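Local coordinates for conserved hypothetical protein (Sulfolobus solfataricus, PDB 2FNA) that binds ADP and probably hydrolyses ATP as an archaeal AAA+ ATPase whose cellular role is not established, at residues L161-A164 with Y165-K169; Y292-I295 with M296-S300. One frame throughout, in Å; residues are numbered along the deposited sequence.

Contact 1 (L161-A164 with Y165-K169); sequences LAYA and YDNLK
The phenol ring of Tyr-163 carries Asn-167 over one face, with CB of Asn-167 4.0 Å above the ring plane and displaced toward the rim, a CH-pi contact; Leu-168 CD2 approaches the same ring obliquely at CE2. The Asn-167 amide is tilted 35° from the ring, and its ND2 comes within 3.3 Å of Tyr-163 CD1. Tyr-163 and Asn-167 lie in the last turn of helix 158-167, with Leu-168 just beyond it; this is the connecting helix of a beta-alpha-beta unit between strands 139-144 and 171-177 in the P-loop ATPase domain. With Asn-167 CG beside its own backbone N (chi1 -53°), the amide folds back along the helix toward the preceding turn. There Asn-167 ND2 donates to Tyr-163 O at 2.9 Å, in the carbonyl plane and on a lone pair, although the N-H...O angle is only 139°. Asn-167 N also donates to Tyr-163 O, at 2.8 Å, so two donors from one residue grip a single carbonyl near the helix end. Tyr-163 OH is hydrogen-bonded to Glu-129 on helix 124-133. With the ring cut back to an alanine, Glu-129 would probably lose its hydroxyl partner and a gap open beside Asn-167 CB and Leu-168 CD2. Ala-164 packs on Leu-128 and on Phe-173 of strand 171-177; elsewhere on the helix Asp-166 OD2 forms a salt bridge with Arg-199. Leu-168 is where the chain leaves helical geometry, yet its N still reaches Ala-164 O at 2.8 Å, and its CD1 packs 3.9 Å from Ala-164 CB.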
ATOM      1  N   LEU A 161     -10.801  14.623  -8.274  1.00 32.97           N
ATOM      2  CA  LEU A 161     -10.693  14.379  -6.831  1.00 34.48           C
ATOM      3  C   LEU A 161     -10.980  15.620  -6.019  1.00 34.80           C
ATOM      4  O   LEU A 161     -11.618  15.524  -4.976  1.00 35.98           O
ATOM      5  CB  LEU A 161      -9.296  13.859  -6.486  1.00 35.16           C
ATOM      6  CG  LEU A 161      -8.961  12.485  -7.052  1.00 35.86           C
ATOM      7  CD1 LEU A 161      -7.518  12.089  -6.787  1.00 40.75           C
ATOM      8  CD2 LEU A 161      -9.922  11.457  -6.470  1.00 43.56           C
ATOM      9  N   ALA A 162     -10.493  16.779  -6.496  1.00 34.97           N
ATOM     10  CA  ALA A 162     -10.712  18.060  -5.816  1.00 34.11           C
ATOM     11  C   ALA A 162     -12.175  18.488  -5.922  1.00 31.38           C
ATOM     12  O   ALA A 162     -12.754  18.988  -4.969  1.00 35.11           O
ATOM     13  CB  ALA A 162      -9.818  19.139  -6.412  1.00 33.81           C
ATOM     14  N   TYR A 163     -12.762  18.286  -7.091  1.00 31.86           N
ATOM     15  CA  TYR A 163     -14.176  18.563  -7.296  1.00 30.37           C
ATOM     16  C   TYR A 163     -15.071  17.783  -6.296  1.00 32.03           C
ATOM     17  O   TYR A 163     -15.995  18.338  -5.696  1.00 33.91           O
ATOM     18  CB  TYR A 163     -14.586  18.285  -8.754  1.00 33.70           C
ATOM     19  CG  TYR A 163     -16.071  18.463  -8.954  1.00 34.20           C
ATOM     20  CD1 TYR A 163     -16.613  19.730  -9.031  1.00 40.62           C
ATOM     21  CD2 TYR A 163     -16.940  17.366  -8.975  1.00 39.45           C
ATOM     22  CE1 TYR A 163     -17.971  19.925  -9.166  1.00 42.05           C
ATOM     23  CE2 TYR A 163     -18.319  17.553  -9.103  1.00 38.45           C
ATOM     24  CZ  TYR A 163     -18.820  18.841  -9.197  1.00 42.83           C
ATOM     25  OH  TYR A 163     -20.170  19.086  -9.324  1.00 45.05           O
ATOM     26  N   ALA A 164     -14.790  16.495  -6.151  1.00 32.22           N
ATOM     27  CA  ALA A 164     -15.463  15.644  -5.200  1.00 32.10           C
ATOM     28  C   ALA A 164     -15.236  16.117  -3.772  1.00 32.31           C
ATOM     29  O   ALA A 164     -16.186  16.279  -2.995  1.00 36.09           O
ATOM     30  CB  ALA A 164     -14.965  14.196  -5.363  1.00 30.64           C
ATOM     31  N   TYR A 165     -13.970  16.331  -3.432  1.00 33.84           N
ATOM     32  CA  TYR A 165     -13.585  16.836  -2.113  1.00 34.44           C
ATOM     33  C   TYR A 165     -14.394  18.070  -1.749  1.00 35.73           C
ATOM     34  O   TYR A 165     -15.001  18.129  -0.670  1.00 35.81           O
ATOM     35  CB  TYR A 165     -12.058  17.132  -2.069  1.00 36.26           C
ATOM     36  CG  TYR A 165     -11.534  17.416  -0.666  1.00 29.15           C
ATOM     37  CD1 TYR A 165     -11.871  18.591  -0.004  1.00 33.33           C
ATOM     38  CD2 TYR A 165     -10.707  16.522  -0.023  1.00 30.79           C
ATOM     39  CE1 TYR A 165     -11.402  18.853   1.264  1.00 39.31           C
ATOM     40  CE2 TYR A 165     -10.244  16.766   1.245  1.00 35.31           C
ATOM     41  CZ  TYR A 165     -10.606  17.937   1.885  1.00 34.01           C
ATOM     42  OH  TYR A 165     -10.135  18.186   3.130  1.00 30.03           O
ATOM     43  N   ASP A 166     -14.409  19.064  -2.639  1.00 37.11           N
ATOM     44  CA  ASP A 166     -15.120  20.318  -2.352  1.00 39.65           C
ATOM     45  C   ASP A 166     -16.655  20.224  -2.494  1.00 39.80           C
ATOM     46  O   ASP A 166     -17.376  20.914  -1.770  1.00 38.50           O
ATOM     47  CB  ASP A 166     -14.584  21.481  -3.208  1.00 38.99           C
ATOM     48  CG  ASP A 166     -13.100  21.789  -2.944  1.00 44.79           C
ATOM     49  OD1 ASP A 166     -12.545  21.379  -1.889  1.00 35.34           O
ATOM     50  OD2 ASP A 166     -12.484  22.446  -3.813  1.00 39.48           O
ATOM     51  N   ASN A 167     -17.152  19.355  -3.386  1.00 39.96           N
ATOM     52  CA  ASN A 167     -18.585  19.389  -3.786  1.00 36.78           C
ATOM     53  C   ASN A 167     -19.434  18.113  -3.646  1.00 36.37           C
ATOM     54  O   ASN A 167     -20.664  18.202  -3.615  1.00 36.80           O
ATOM     55  CB  ASN A 167     -18.683  19.864  -5.233  1.00 35.41           C
ATOM     56  CG  ASN A 167     -17.951  21.161  -5.451  1.00 36.22           C
ATOM     57  OD1 ASN A 167     -18.409  22.211  -5.018  1.00 36.35           O
ATOM     58  ND2 ASN A 167     -16.774  21.091  -6.076  1.00 30.48           N
ATOM     59  N   LEU A 168     -18.802  16.944  -3.616  1.00 36.77           N
ATOM     60  CA  LEU A 168     -19.524  15.660  -3.542  1.00 34.64           C
ATOM     61  C   LEU A 168     -19.407  15.166  -2.112  1.00 34.81           C
ATOM     62  O   LEU A 168     -18.404  14.562  -1.706  1.00 32.88           O
ATOM     63  CB  LEU A 168     -18.993  14.649  -4.579  1.00 34.05           C
ATOM     64  CG  LEU A 168     -19.045  15.089  -6.059  1.00 32.29           C
ATOM     65  CD1 LEU A 168     -18.510  14.024  -6.979  1.00 35.35           C
ATOM     66  CD2 LEU A 168     -20.455  15.451  -6.491  1.00 38.44           C
ATOM     67  N   LYS A 169     -20.447  15.480  -1.340  1.00 35.77           N
ATOM     68  CA  LYS A 169     -20.458  15.278   0.111  1.00 36.30           C
ATOM     69  C   LYS A 169     -20.784  13.866   0.535  1.00 33.98           C
ATOM     70  O   LYS A 169     -20.574  13.528   1.691  1.00 35.29           O
ATOM     71  CB  LYS A 169     -21.423  16.255   0.789  1.00 38.50           C
ATOM     72  CG  LYS A 169     -21.150  17.754   0.467  1.00 45.79           C
ATOM     73  CD  LYS A 169     -19.842  18.298   1.089  1.00 43.85           C
ATOM     74  CE  LYS A 169     -19.353  19.536   0.329  1.00 47.09           C
ATOM     75  NZ  LYS A 169     -18.566  20.493   1.176  1.00 51.30           N
TER

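Contact 2 (Y292-I295 with M296-S300). With EDO (1,2-ethanediol), chain J.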
ATOM      1  N   TYR A 292      22.027   0.848  -7.607  1.00 39.64           N
ATOM      2  CA  TYR A 292      21.011   0.609  -6.574  1.00 39.03           C
ATOM      3  C   TYR A 292      21.300  -0.665  -5.747  1.00 39.84           C
ATOM      4  O   TYR A 292      21.239  -0.630  -4.521  1.00 39.27           O
ATOM      5  CB  TYR A 292      19.603   0.569  -7.191  1.00 38.69           C
ATOM      6  CG  TYR A 292      19.022   1.940  -7.485  1.00 39.57           C
ATOM      7  CD1 TYR A 292      18.741   2.832  -6.448  1.00 37.76           C
ATOM      8  CD2 TYR A 292      18.728   2.347  -8.790  1.00 36.88           C
ATOM      9  CE1 TYR A 292      18.204   4.086  -6.690  1.00 36.15           C
ATOM     10  CE2 TYR A 292      18.176   3.626  -9.046  1.00 37.16           C
ATOM     11  CZ  TYR A 292      17.923   4.487  -7.991  1.00 37.14           C
ATOM     12  OH  TYR A 292      17.375   5.741  -8.201  1.00 38.57           O
ATOM     13  N   LEU A 293      21.620  -1.780  -6.409  1.00 39.70           N
ATOM     14  CA  LEU A 293      22.002  -3.012  -5.705  1.00 40.30           C
ATOM     15  C   LEU A 293      23.164  -2.742  -4.747  1.00 39.11           C
ATOM     16  O   LEU A 293      23.183  -3.234  -3.613  1.00 38.10           O
ATOM     17  CB  LEU A 293      22.391  -4.134  -6.687  1.00 41.58           C
ATOM     18  CG  LEU A 293      21.216  -4.888  -7.317  1.00 49.44           C
ATOM     19  CD1 LEU A 293      21.622  -5.555  -8.621  1.00 47.25           C
ATOM     20  CD2 LEU A 293      20.623  -5.911  -6.325  1.00 55.83           C
ATOM     21  N   ASN A 294      24.130  -1.961  -5.214  1.00 37.40           N
ATOM     22  CA  ASN A 294      25.300  -1.634  -4.420  1.00 37.63           C
ATOM     23  C   ASN A 294      24.921  -0.819  -3.182  1.00 36.26           C
ATOM     24  O   ASN A 294      25.387  -1.099  -2.079  1.00 36.30           O
ATOM     25  CB  ASN A 294      26.297  -0.857  -5.267  1.00 36.61           C
ATOM     26  CG  ASN A 294      27.638  -0.725  -4.603  1.00 42.30           C
ATOM     27  OD1 ASN A 294      27.790   0.007  -3.618  1.00 39.15           O
ATOM     28  ND2 ASN A 294      28.631  -1.427  -5.141  1.00 35.00           N
ATOM     29  N   ILE A 295      24.088   0.197  -3.377  1.00 36.02           N
ATOM     30  CA  ILE A 295      23.617   1.050  -2.275  1.00 35.77           C
ATOM     31  C   ILE A 295      22.923   0.236  -1.188  1.00 36.51           C
ATOM     32  O   ILE A 295      23.137   0.486   0.001  1.00 35.28           O
ATOM     33  CB  ILE A 295      22.647   2.140  -2.777  1.00 34.67           C
ATOM     34  CG1 ILE A 295      23.421   3.247  -3.527  1.00 37.73           C
ATOM     35  CG2 ILE A 295      21.825   2.715  -1.607  1.00 37.85           C
ATOM     36  CD1 ILE A 295      22.551   4.249  -4.261  1.00 34.76           C
HETATM   37  N   MSE A 296      22.083  -0.724  -1.589  1.00 36.89           N
HETATM   38  CA  MSE A 296      21.277  -1.481  -0.613  1.00 35.99           C
HETATM   39  C   MSE A 296      22.116  -2.462   0.188  1.00 35.47           C
HETATM   40  O   MSE A 296      21.918  -2.636   1.399  1.00 35.72           O
HETATM   41  CB  MSE A 296      20.132  -2.212  -1.306  1.00 35.11           C
HETATM   42  CG  MSE A 296      19.049  -1.302  -1.824  1.00 34.37           C
HETATM   43 SE   MSE A 296      18.253  -0.147  -0.450  0.75 30.92          SE
HETATM   44  CE  MSE A 296      17.594  -1.467   0.719  1.00 36.64           C
ATOM     45  N   ARG A 297      23.036  -3.123  -0.496  1.00 36.15           N
ATOM     46  CA  ARG A 297      24.022  -3.956   0.168  1.00 37.69           C
ATOM     47  C   ARG A 297      24.852  -3.115   1.130  1.00 37.18           C
ATOM     48  O   ARG A 297      25.104  -3.519   2.263  1.00 38.71           O
ATOM     49  CB  ARG A 297      24.905  -4.649  -0.865  1.00 38.80           C
ATOM     50  CG  ARG A 297      24.147  -5.698  -1.678  1.00 45.21           C
ATOM     51  CD  ARG A 297      25.000  -6.315  -2.789  1.00 42.86           C
ATOM     52  NE  ARG A 297      24.146  -6.981  -3.776  1.00 55.99           N
ATOM     53  CZ  ARG A 297      24.572  -7.513  -4.920  1.00 60.24           C
ATOM     54  NH1 ARG A 297      25.861  -7.477  -5.244  1.00 64.87           N
ATOM     55  NH2 ARG A 297      23.699  -8.087  -5.748  1.00 59.58           N
ATOM     56  N   THR A 298      25.256  -1.935   0.682  1.00 37.34           N
ATOM     57  CA  THR A 298      26.050  -1.029   1.518  1.00 37.48           C
ATOM     58  C   THR A 298      25.281  -0.611   2.766  1.00 38.57           C
ATOM     59  O   THR A 298      25.839  -0.570   3.869  1.00 38.47           O
ATOM     60  CB  THR A 298      26.512   0.226   0.729  1.00 38.12           C
ATOM     61  OG1 THR A 298      27.306  -0.188  -0.381  1.00 31.49           O
ATOM     62  CG2 THR A 298      27.324   1.180   1.611  1.00 35.81           C
ATOM     63  N   LEU A 299      23.999  -0.319   2.596  1.00 38.83           N
ATOM     64  CA  LEU A 299      23.181   0.170   3.699  1.00 40.79           C
ATOM     65  C   LEU A 299      22.514  -0.935   4.525  1.00 42.60           C
ATOM     66  O   LEU A 299      21.779  -0.624   5.448  1.00 44.76           O
ATOM     67  CB  LEU A 299      22.110   1.121   3.172  1.00 40.92           C
ATOM     68  CG  LEU A 299      22.591   2.481   2.662  1.00 38.31           C
ATOM     69  CD1 LEU A 299      21.389   3.221   2.147  1.00 36.73           C
ATOM     70  CD2 LEU A 299      23.284   3.290   3.732  1.00 39.83           C
ATOM     71  N   SER A 300      22.771  -2.205   4.211  1.00 43.76           N
ATOM     72  CA  SER A 300      22.171  -3.329   4.938  1.00 45.62           C
ATOM     73  C   SER A 300      22.370  -3.232   6.457  1.00 45.47           C
ATOM     74  O   SER A 300      21.423  -3.394   7.216  1.00 44.81           O
ATOM     75  CB  SER A 300      22.727  -4.668   4.419  1.00 47.01           C
ATOM     76  OG  SER A 300      22.217  -5.778   5.156  1.00 46.25           O
TER
HETATM   77  C1  EDO J 506      20.522  -9.168  -4.196  1.00 67.82           C
HETATM   78  O1  EDO J 506      20.923 -10.284  -5.002  1.00 66.21           O
HETATM   79  C2  EDO J 506      20.767  -9.473  -2.720  1.00 64.75           C
HETATM   80  O2  EDO J 506      21.950  -8.810  -2.262  1.00 66.91           O
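Contacts between residues four apart along helix 289-299, chiefly Asn-294 with Thr-298, Leu-293 with Arg-297 and Ile-295 with Leu-299, make up this local packing in a domain that probably belongs to the winged helix-turn-helix family found at the C-terminus of MCM proteins. The polar centre is the carbonyl of Asn-294, which accepts two bonds from Thr-298. Thr-298 OG1 donates to Asn-294 O at 2.7 Å from above the carbonyl plane, 40° out of it and away from the lone pairs, whereas Thr-298 N reaches Asn-294 O from the opposite face at 2.9 Å. Because Thr-298 OG1 sits beside its own backbone N (chi1 -60°), the hydroxyl turns back to the previous turn and donates its proton within the helix; Asn-294 OD1 lies 3.3 Å from Thr-298 OG1. On the outer flank Leu-293 and Arg-297 run side by side in the same direction. Arg-297 is extended from CG to NE, which lays its guanidinium alongside the leucine: Leu-293 CB lies 4.1 Å from the plane of one face, toward the rim, and Leu-293 CD2 is 3.8 Å from Arg-297 NH2. An ethanediol, most likely a crystallisation additive, accepts a weak hydrogen bond from Arg-297 NE through its O2 at 3.2 Å. The apolar pair is Ile-295 and Leu-299, parallel in direction, with CG2 of the former 3.8 Å from CD1 of the latter. Met-296, present as selenomethionine, bends at chi2 and chi3, and its CG rests 3.5 Å from Tyr-292 O. Helix 305-316 meets Asn-294, Ile-295 and Thr-298, and helix 322-334 packs on Tyr-292 and Ile-295. Helix 259-282 covers Tyr-292 and Met-296 through Phe-278, and Phe-356, near the C-terminus, also touches Met-296.

Contacts 1 and 2 lie on different helices on opposite sides of the chain's centre, with centres about 43 Å apart and nearest atoms about 26 Å apart. In both, one backbone carbonyl takes two bonds from the residue four positions on. The second donor differs: an amide, in the carbonyl plane, in contact 1, and a hydroxyl above it in contact 2. Ala-164 and Leu-168 are buried and Asn-167 exposed in contact 1; Ile-295 and Leu-299 are buried and Arg-297 exposed in contact 2. Contact 1 belongs to a helix packed against the parallel sheet and sets a ring face against its asparagine, whereas contact 2 is packed mainly among helices 259-282, 305-316 and 322-334, and a guanidinium lies along a leucine.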